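Local coordinates for functional macrophage inflammatory protein 1-alpha homolog (Human herpesvirus 8, PDB 1ZXT) that is a viral chemokine that binds CC chemokine receptors and probably imitates the signals of the host's own chemokines, at residues Ile24-Tyr29 against Leu43-Arg48; Pro38-Leu43 against Ile50-Ser55. All blocks are in the same frame, centred on the assembly; numbering follows the deposited sequence.

How the interactions relate
Running from the N terminus, the chain passes through strand 25-30, loops back into strand 40-44, turns sharply and returns as strand 49-52 before entering helix 57-64. Interaction 1 closes the first, longer loop by pairing residues 24-29 with 43-48; interaction 2 closes the tight second one by pairing 38-43 with 50-55. Their segments alternate along the chain, so the two contacts cross. Leu43 belongs to both, and strand 40-44, the middle strand, bonds to a neighbour along each edge. Tyr29 O probably accepts a hydrogen bond from Ile41 N where the contacts meet. Together they build the three-stranded antiparallel Greek key sheet of the chemokine fold.

Interaction 1: residues Ile24-Tyr29 against Leu43-Arg48; sequences ILKEWY and LTKRGR
Glu27 folds its CG between its own backbone N and carbonyl carbon (chi1 56°), whereas Leu43 swings CG directly opposite its N (chi1 -179°), and the two side chains consequently run alongside each other in the same direction. Leu43 CD2 lies 3.6 Å from Glu27 OE2, and Leu43 CD1 reaches towards the phenol end of Tyr29, 4.1 Å from OH; a branched leucine can serve both neighbours. Beneath them Leu43 is gripped through its backbone: Lys26 N donates to Leu43 O (2.8 Å), and Leu43 N to Glu27 O (2.9 Å). Lys26 and Glu27 thus share one partner, with the extra residue taken up in a classic beta bulge. Beyond it Lys45 N bonds to Ile24 O at 2.7 Å, and the Ile24 CD1 methyl rests 3.7 Å from Thr44 CG2. The extended Lys45 chain runs past Leu25 O so that NZ hydrogen-bonds to Gln23 O. Threonine suits position 44 doubly: its methyl meets Ile24, while OG1 accepts from Arg48 N (3.1 Å) across the type I turn Thr44-Gly47, whose last residue has backbone angles that call for glycine. This bulged antiparallel pairing joins the first two strands of the chemokine Greek key.

Interaction 2: residues Pro38-Leu43 against Ile50-Ser55; sequences PGVILL and ICADPS
Asp53 OD1 is held by Ser55 N (3.1 Å) and by a water 2.8 Å from OD1 that also sits close to Pro38 O, at a doubtfully short 2.5 Å, and so probably bridges the two segments. The Ser55 N bond, which defines an Asx turn, arrives from above the carboxylate plane, 55° out of it. Aspartate suits this place because its short side chain brings a carboxylate oxygen near the N-H two residues further on. The turn ends the second hairpin of the chemokine Greek key, where strands 40-44 and 49-52 run antiparallel and lead on to helix 57-64.

Two reciprocal pairs hold the ladder. Val40 N gives to Ala52 O and receives in return through Val40 O. Leu42 and Ile50 repeat the exchange less evenly: Ile50 N, 3.1 Å from Leu42 O, stands well above that carbonyl's plane, while the Leu42 N bond is only moderately tilted.

On the face carrying Val40, Leu42, Ile50 and Ala52, the small Ala52 CB touches two larger neighbours, 4.1 Å from Val40 CG2 and 4.0 Å from Leu42 CD1. Helix 57-64 packs on this face, with Val59 against Val40 and Ala52, and Leu62 against Leu42. Val40 and the Pro54 ring lie alongside, running opposite ways, with Val40 CG1 3.9 Å from Pro54 CB; lacking an N-H to donate, proline suits a place just past the strand's end. Cys51 points to the other face and forms a disulfide with Cys12. Beside that bridge, the Ile41 CD1 methyl comes within 3.9 Å of Cys51 SG.

Interaction 1: residues Ile24-Tyr29 against Leu43-Arg48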
ATOM      1  N   ILE A  24       7.928 -11.140   3.982  1.00 28.97           N
ATOM      2  CA  ILE A  24       7.831 -11.081   2.529  1.00 29.89           C
ATOM      3  C   ILE A  24       7.765  -9.638   2.054  1.00 29.85           C
ATOM      4  O   ILE A  24       7.779  -9.367   0.859  1.00 31.49           O
ATOM      5  CB  ILE A  24       6.632 -11.958   1.998  1.00 29.84           C
ATOM      6  CG1 ILE A  24       5.265 -11.329   2.215  1.00 30.36           C
ATOM      7  CG2 ILE A  24       6.624 -13.303   2.645  1.00 30.94           C
ATOM      8  CD1 ILE A  24       4.233 -11.915   1.369  1.00 34.59           C
ATOM      9  N   LEU A  25       7.580  -8.703   3.000  1.00 28.92           N
ATOM     10  CA  LEU A  25       7.383  -7.285   2.657  1.00 29.36           C
ATOM     11  C   LEU A  25       8.729  -6.565   2.422  1.00 27.17           C
ATOM     12  O   LEU A  25       9.715  -6.734   3.132  1.00 27.95           O
ATOM     13  CB  LEU A  25       6.581  -6.617   3.783  1.00 28.70           C
ATOM     14  CG  LEU A  25       5.055  -6.579   3.780  1.00 32.74           C
ATOM     15  CD1 LEU A  25       4.328  -7.457   2.809  1.00 32.61           C
ATOM     16  CD2 LEU A  25       4.552  -6.642   5.224  1.00 26.69           C
ATOM     17  N   LYS A  26       8.738  -5.815   1.323  1.00 27.95           N
ATOM     18  CA  LYS A  26       9.848  -5.021   0.811  1.00 27.64           C
ATOM     19  C   LYS A  26       9.791  -3.514   1.148  1.00 24.69           C
ATOM     20  O   LYS A  26      10.790  -2.970   1.658  1.00 27.37           O
ATOM     21  CB  LYS A  26       9.859  -5.137  -0.738  1.00 30.28           C
ATOM     22  CG  LYS A  26      11.219  -5.124  -1.472  1.00 30.91           C
ATOM     23  CD  LYS A  26      10.956  -5.082  -3.002  1.00 35.23           C
ATOM     24  CE  LYS A  26      12.206  -5.238  -3.814  1.00 37.65           C
ATOM     25  NZ  LYS A  26      13.294  -4.291  -3.460  1.00 45.47           N
ATOM     26  N   GLU A  27       8.650  -2.881   0.924  1.00 25.52           N
ATOM     27  CA  GLU A  27       8.504  -1.441   0.972  1.00 26.38           C
ATOM     28  C   GLU A  27       7.032  -1.128   0.887  1.00 25.65           C
ATOM     29  O   GLU A  27       6.241  -2.036   0.620  1.00 28.30           O
ATOM     30  CB  GLU A  27       9.220  -0.810  -0.199  1.00 23.84           C
ATOM     31  CG  GLU A  27       8.794  -1.314  -1.565  1.00 28.40           C
ATOM     32  CD  GLU A  27       9.794  -0.956  -2.694  1.00 27.21           C
ATOM     33  OE1 GLU A  27      10.904  -1.324  -2.577  1.00 37.41           O
ATOM     34  OE2 GLU A  27       9.376  -0.307  -3.683  1.00 45.06           O
ATOM     35  N   TRP A  28       6.637   0.155   1.065  1.00 26.79           N
ATOM     36  CA  TRP A  28       5.302   0.571   0.865  1.00 26.82           C
ATOM     37  C   TRP A  28       5.250   1.908   0.126  1.00 26.87           C
ATOM     38  O   TRP A  28       6.207   2.631   0.102  1.00 27.06           O
ATOM     39  CB  TRP A  28       4.528   0.697   2.190  1.00 26.59           C
ATOM     40  CG  TRP A  28       5.008   1.833   3.014  1.00 25.39           C
ATOM     41  CD1 TRP A  28       6.122   1.871   3.811  1.00 27.07           C
ATOM     42  CD2 TRP A  28       4.396   3.110   3.099  1.00 23.06           C
ATOM     43  NE1 TRP A  28       6.204   3.087   4.420  1.00 26.54           N
ATOM     44  CE2 TRP A  28       5.184   3.885   3.966  1.00 26.67           C
ATOM     45  CE3 TRP A  28       3.243   3.697   2.472  1.00 29.46           C
ATOM     46  CZ2 TRP A  28       4.901   5.207   4.284  1.00 30.46           C
ATOM     47  CZ3 TRP A  28       2.953   5.045   2.772  1.00 29.96           C
ATOM     48  CH2 TRP A  28       3.827   5.784   3.652  1.00 29.40           C
ATOM     49  N   TYR A  29       4.097   2.211  -0.430  1.00 28.37           N
ATOM     50  CA  TYR A  29       3.816   3.537  -1.018  1.00 27.99           C
ATOM     51  C   TYR A  29       2.323   3.733  -0.992  1.00 27.70           C
ATOM     52  O   TYR A  29       1.530   2.788  -1.052  1.00 28.42           O
ATOM     53  CB  TYR A  29       4.371   3.670  -2.437  1.00 26.85           C
ATOM     54  CG  TYR A  29       4.058   2.505  -3.362  1.00 28.12           C
ATOM     55  CD1 TYR A  29       4.895   1.431  -3.464  1.00 30.18           C
ATOM     56  CD2 TYR A  29       2.944   2.509  -4.163  1.00 30.63           C
ATOM     57  CE1 TYR A  29       4.641   0.365  -4.281  1.00 29.82           C
ATOM     58  CE2 TYR A  29       2.670   1.451  -5.034  1.00 33.71           C
ATOM     59  CZ  TYR A  29       3.497   0.379  -5.077  1.00 31.24           C
ATOM     60  OH  TYR A  29       3.241  -0.696  -5.942  1.00 38.09           O
ATOM     61  N   LEU A  43       4.277  -3.732  -0.699  1.00 27.81           N
ATOM     62  CA  LEU A  43       4.847  -4.423  -1.862  1.00 30.24           C
ATOM     63  C   LEU A  43       5.719  -5.556  -1.408  1.00 28.74           C
ATOM     64  O   LEU A  43       6.631  -5.450  -0.548  1.00 28.78           O
ATOM     65  CB  LEU A  43       5.649  -3.442  -2.742  1.00 32.68           C
ATOM     66  CG  LEU A  43       6.263  -4.068  -4.013  1.00 29.44           C
ATOM     67  CD1 LEU A  43       5.178  -4.234  -5.015  1.00 31.36           C
ATOM     68  CD2 LEU A  43       7.460  -3.244  -4.510  1.00 34.23           C
ATOM     69  N   THR A  44       5.459  -6.731  -1.935  1.00 28.27           N
ATOM     70  CA  THR A  44       6.282  -7.882  -1.442  1.00 26.71           C
ATOM     71  C   THR A  44       7.551  -8.019  -2.241  1.00 29.54           C
ATOM     72  O   THR A  44       7.643  -7.495  -3.326  1.00 29.61           O
ATOM     73  CB  THR A  44       5.520  -9.245  -1.471  1.00 25.62           C
ATOM     74  OG1 THR A  44       5.426  -9.662  -2.822  1.00 28.35           O
ATOM     75  CG2 THR A  44       4.021  -9.121  -1.047  1.00 26.38           C
ATOM     76  N   LYS A  45       8.510  -8.775  -1.701  1.00 30.65           N
ATOM     77  CA  LYS A  45       9.782  -9.117  -2.382  1.00 30.44           C
ATOM     78  C   LYS A  45       9.553  -9.739  -3.784  1.00 32.13           C
ATOM     79  O   LYS A  45      10.385  -9.580  -4.687  1.00 34.15           O
ATOM     80  CB  LYS A  45      10.696 -10.045  -1.514  1.00 30.86           C
ATOM     81  CG  LYS A  45      11.252  -9.331  -0.288  1.00 28.56           C
ATOM     82  CD  LYS A  45      11.692 -10.202   0.793  1.00 31.33           C
ATOM     83  CE  LYS A  45      12.083  -9.404   2.028  1.00 30.34           C
ATOM     84  NZ  LYS A  45      12.829 -10.295   2.934  1.00 32.51           N
ATOM     85  N   ARG A  46       8.498 -10.540  -3.923  1.00 32.93           N
ATOM     86  CA  ARG A  46       8.119 -11.099  -5.216  1.00 34.01           C
ATOM     87  C   ARG A  46       7.342 -10.125  -6.128  1.00 33.89           C
ATOM     88  O   ARG A  46       6.963 -10.481  -7.256  1.00 34.81           O
ATOM     89  CB  ARG A  46       7.378 -12.431  -5.012  1.00 34.02           C
ATOM     90  CG  ARG A  46       8.187 -13.548  -4.415  1.00 35.80           C
ATOM     91  CD  ARG A  46       7.413 -14.847  -4.087  1.00 34.50           C
ATOM     92  NE  ARG A  46       8.225 -15.772  -3.237  1.00 31.49           N
ATOM     93  CZ  ARG A  46       9.082 -16.653  -3.672  1.00 36.43           C
ATOM     94  NH1 ARG A  46       9.351 -16.823  -4.977  1.00 39.69           N
ATOM     95  NH2 ARG A  46       9.718 -17.422  -2.779  1.00 38.77           N
ATOM     96  N   GLY A  47       7.087  -8.903  -5.650  1.00 33.64           N
ATOM     97  CA  GLY A  47       6.399  -7.842  -6.429  1.00 33.54           C
ATOM     98  C   GLY A  47       4.889  -7.779  -6.382  1.00 34.01           C
ATOM     99  O   GLY A  47       4.229  -7.036  -7.160  1.00 33.36           O
ATOM    100  N   ARG A  48       4.306  -8.530  -5.454  1.00 33.80           N
ATOM    101  CA  ARG A  48       2.887  -8.510  -5.236  1.00 32.06           C
ATOM    102  C   ARG A  48       2.482  -7.223  -4.540  1.00 31.63           C
ATOM    103  O   ARG A  48       3.097  -6.841  -3.564  1.00 28.78           O
ATOM    104  CB  ARG A  48       2.516  -9.656  -4.343  1.00 31.65           C
ATOM    105  CG  ARG A  48       1.123  -9.671  -3.789  1.00 35.40           C
ATOM    106  CD  ARG A  48       0.921 -10.953  -2.906  1.00 41.65           C
ATOM    107  NE  ARG A  48      -0.314 -11.633  -3.241  1.00 48.66           N
ATOM    108  CZ  ARG A  48      -0.467 -12.939  -3.363  1.00 44.84           C
ATOM    109  NH1 ARG A  48       0.552 -13.804  -3.243  1.00 47.76           N
ATOM    110  NH2 ARG A  48      -1.664 -13.365  -3.704  1.00 52.05           N
TER

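Interaction 2: residues Pro38-Leu43 against Ile50-Ser55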
ATOM      1  N   PRO A  38      -8.405   6.433   0.919  1.00 29.10           N
ATOM      2  CA  PRO A  38      -6.944   6.391   0.980  1.00 30.60           C
ATOM      3  C   PRO A  38      -6.393   4.988   1.259  1.00 31.04           C
ATOM      4  O   PRO A  38      -6.935   4.255   2.090  1.00 32.86           O
ATOM      5  CB  PRO A  38      -6.666   7.326   2.161  1.00 32.37           C
ATOM      6  CG  PRO A  38      -7.775   8.280   2.081  1.00 32.33           C
ATOM      7  CD  PRO A  38      -8.933   7.357   1.916  1.00 28.14           C
ATOM      8  N   GLY A  39      -5.391   4.629   0.498  1.00 31.10           N
ATOM      9  CA  GLY A  39      -4.771   3.321   0.561  1.00 29.44           C
ATOM     10  C   GLY A  39      -3.295   3.400   0.617  1.00 30.52           C
ATOM     11  O   GLY A  39      -2.688   4.410   0.286  1.00 30.22           O
ATOM     12  N   VAL A  40      -2.717   2.280   0.950  1.00 30.25           N
ATOM     13  CA  VAL A  40      -1.248   2.038   0.810  1.00 29.63           C
ATOM     14  C   VAL A  40      -1.068   0.718   0.140  1.00 27.99           C
ATOM     15  O   VAL A  40      -1.885  -0.197   0.346  1.00 28.50           O
ATOM     16  CB  VAL A  40      -0.438   2.152   2.132  1.00 32.51           C
ATOM     17  CG1 VAL A  40      -0.571   3.531   2.759  1.00 31.34           C
ATOM     18  CG2 VAL A  40      -0.760   1.072   3.131  1.00 31.35           C
ATOM     19  N   ILE A  41      -0.002   0.604  -0.634  1.00 27.44           N
ATOM     20  CA  ILE A  41       0.479  -0.691  -1.114  1.00 30.11           C
ATOM     21  C   ILE A  41       1.584  -1.195  -0.248  1.00 29.47           C
ATOM     22  O   ILE A  41       2.564  -0.537  -0.076  1.00 29.77           O
ATOM     23  CB  ILE A  41       0.923  -0.600  -2.577  1.00 29.35           C
ATOM     24  CG1 ILE A  41      -0.199  -0.031  -3.439  1.00 30.05           C
ATOM     25  CG2 ILE A  41       1.487  -1.929  -3.170  1.00 29.79           C
ATOM     26  CD1 ILE A  41      -1.517  -0.763  -3.316  1.00 29.62           C
ATOM     27  N   LEU A  42       1.421  -2.409   0.275  1.00 29.47           N
ATOM     28  CA  LEU A  42       2.530  -3.166   0.832  1.00 26.98           C
ATOM     29  C   LEU A  42       3.078  -4.045  -0.251  1.00 28.02           C
ATOM     30  O   LEU A  42       2.448  -4.982  -0.674  1.00 27.17           O
ATOM     31  CB  LEU A  42       2.111  -4.018   2.011  1.00 26.19           C
ATOM     32  CG  LEU A  42       1.384  -3.232   3.101  1.00 26.13           C
ATOM     33  CD1 LEU A  42       0.836  -4.194   4.127  1.00 25.26           C
ATOM     34  CD2 LEU A  42       2.202  -2.122   3.745  1.00 26.73           C
ATOM     35  N   LEU A  43       4.277  -3.732  -0.699  1.00 27.81           N
ATOM     36  CA  LEU A  43       4.847  -4.423  -1.862  1.00 30.24           C
ATOM     37  C   LEU A  43       5.719  -5.556  -1.408  1.00 28.74           C
ATOM     38  O   LEU A  43       6.631  -5.450  -0.548  1.00 28.78           O
ATOM     39  CB  LEU A  43       5.649  -3.442  -2.742  1.00 32.68           C
ATOM     40  CG  LEU A  43       6.263  -4.068  -4.013  1.00 29.44           C
ATOM     41  CD1 LEU A  43       5.178  -4.234  -5.015  1.00 31.36           C
ATOM     42  CD2 LEU A  43       7.460  -3.244  -4.510  1.00 34.23           C
ATOM     43  N   ILE A  50      -0.109  -5.476  -2.340  1.00 29.02           N
ATOM     44  CA  ILE A  50      -1.118  -5.781  -1.348  1.00 29.08           C
ATOM     45  C   ILE A  50      -1.745  -4.452  -0.917  1.00 29.58           C
ATOM     46  O   ILE A  50      -1.158  -3.631  -0.272  1.00 27.97           O
ATOM     47  CB  ILE A  50      -0.548  -6.512  -0.122  1.00 30.33           C
ATOM     48  CG1 ILE A  50       0.045  -7.900  -0.480  1.00 26.92           C
ATOM     49  CG2 ILE A  50      -1.650  -6.658   0.965  1.00 34.17           C
ATOM     50  CD1 ILE A  50       0.567  -8.614   0.672  1.00 24.19           C
ATOM     51  N   CYS A  51      -3.028  -4.297  -1.219  1.00 28.30           N
ATOM     52  CA  CYS A  51      -3.842  -3.135  -0.740  1.00 30.09           C
ATOM     53  C   CYS A  51      -4.084  -3.214   0.769  1.00 28.27           C
ATOM     54  O   CYS A  51      -4.646  -4.213   1.239  1.00 30.68           O
ATOM     55  CB  CYS A  51      -5.136  -3.111  -1.408  1.00 30.24           C
ATOM     56  SG  CYS A  51      -5.063  -2.300  -3.040  1.00 30.91           S
ATOM     57  N   ALA A  52      -3.697  -2.164   1.487  1.00 26.89           N
ATOM     58  CA  ALA A  52      -3.929  -2.091   2.926  1.00 27.35           C
ATOM     59  C   ALA A  52      -4.417  -0.689   3.322  1.00 27.79           C
ATOM     60  O   ALA A  52      -4.105   0.297   2.677  1.00 28.04           O
ATOM     61  CB  ALA A  52      -2.690  -2.483   3.622  1.00 27.54           C
ATOM     62  N   ASP A  53      -5.184  -0.662   4.396  1.00 28.75           N
ATOM     63  CA  ASP A  53      -5.889   0.494   4.891  1.00 28.66           C
ATOM     64  C   ASP A  53      -5.112   1.249   5.971  1.00 28.49           C
ATOM     65  O   ASP A  53      -4.987   0.742   7.103  1.00 27.74           O
ATOM     66  CB  ASP A  53      -7.161   0.002   5.533  1.00 28.36           C
ATOM     67  CG  ASP A  53      -8.116   1.123   5.863  1.00 33.39           C
ATOM     68  OD1 ASP A  53      -7.794   2.312   5.746  1.00 32.52           O
ATOM     69  OD2 ASP A  53      -9.223   0.872   6.263  1.00 32.48           O
ATOM     70  N   PRO A  54      -4.565   2.435   5.642  1.00 29.39           N
ATOM     71  CA  PRO A  54      -3.724   3.180   6.566  1.00 29.80           C
ATOM     72  C   PRO A  54      -4.476   3.755   7.756  1.00 30.19           C
ATOM     73  O   PRO A  54      -3.825   4.219   8.701  1.00 30.44           O
ATOM     74  CB  PRO A  54      -3.070   4.257   5.682  1.00 30.65           C
ATOM     75  CG  PRO A  54      -4.012   4.456   4.621  1.00 29.57           C
ATOM     76  CD  PRO A  54      -4.648   3.121   4.342  1.00 29.82           C
ATOM     77  N   SER A  55      -5.794   3.636   7.765  1.00 29.10           N
ATOM     78  CA  SER A  55      -6.579   3.934   8.975  1.00 28.68           C
ATOM     79  C   SER A  55      -6.529   2.874  10.026  1.00 28.90           C
ATOM     80  O   SER A  55      -6.971   3.103  11.180  1.00 29.10           O
ATOM     81  CB  SER A  55      -8.022   4.199   8.586  1.00 30.38           C
ATOM     82  OG  SER A  55      -8.724   3.005   8.403  1.00 35.20           O
TER
HETATM   83  O   HOH W   1      -8.550   4.370   4.020  1.00 28.07           O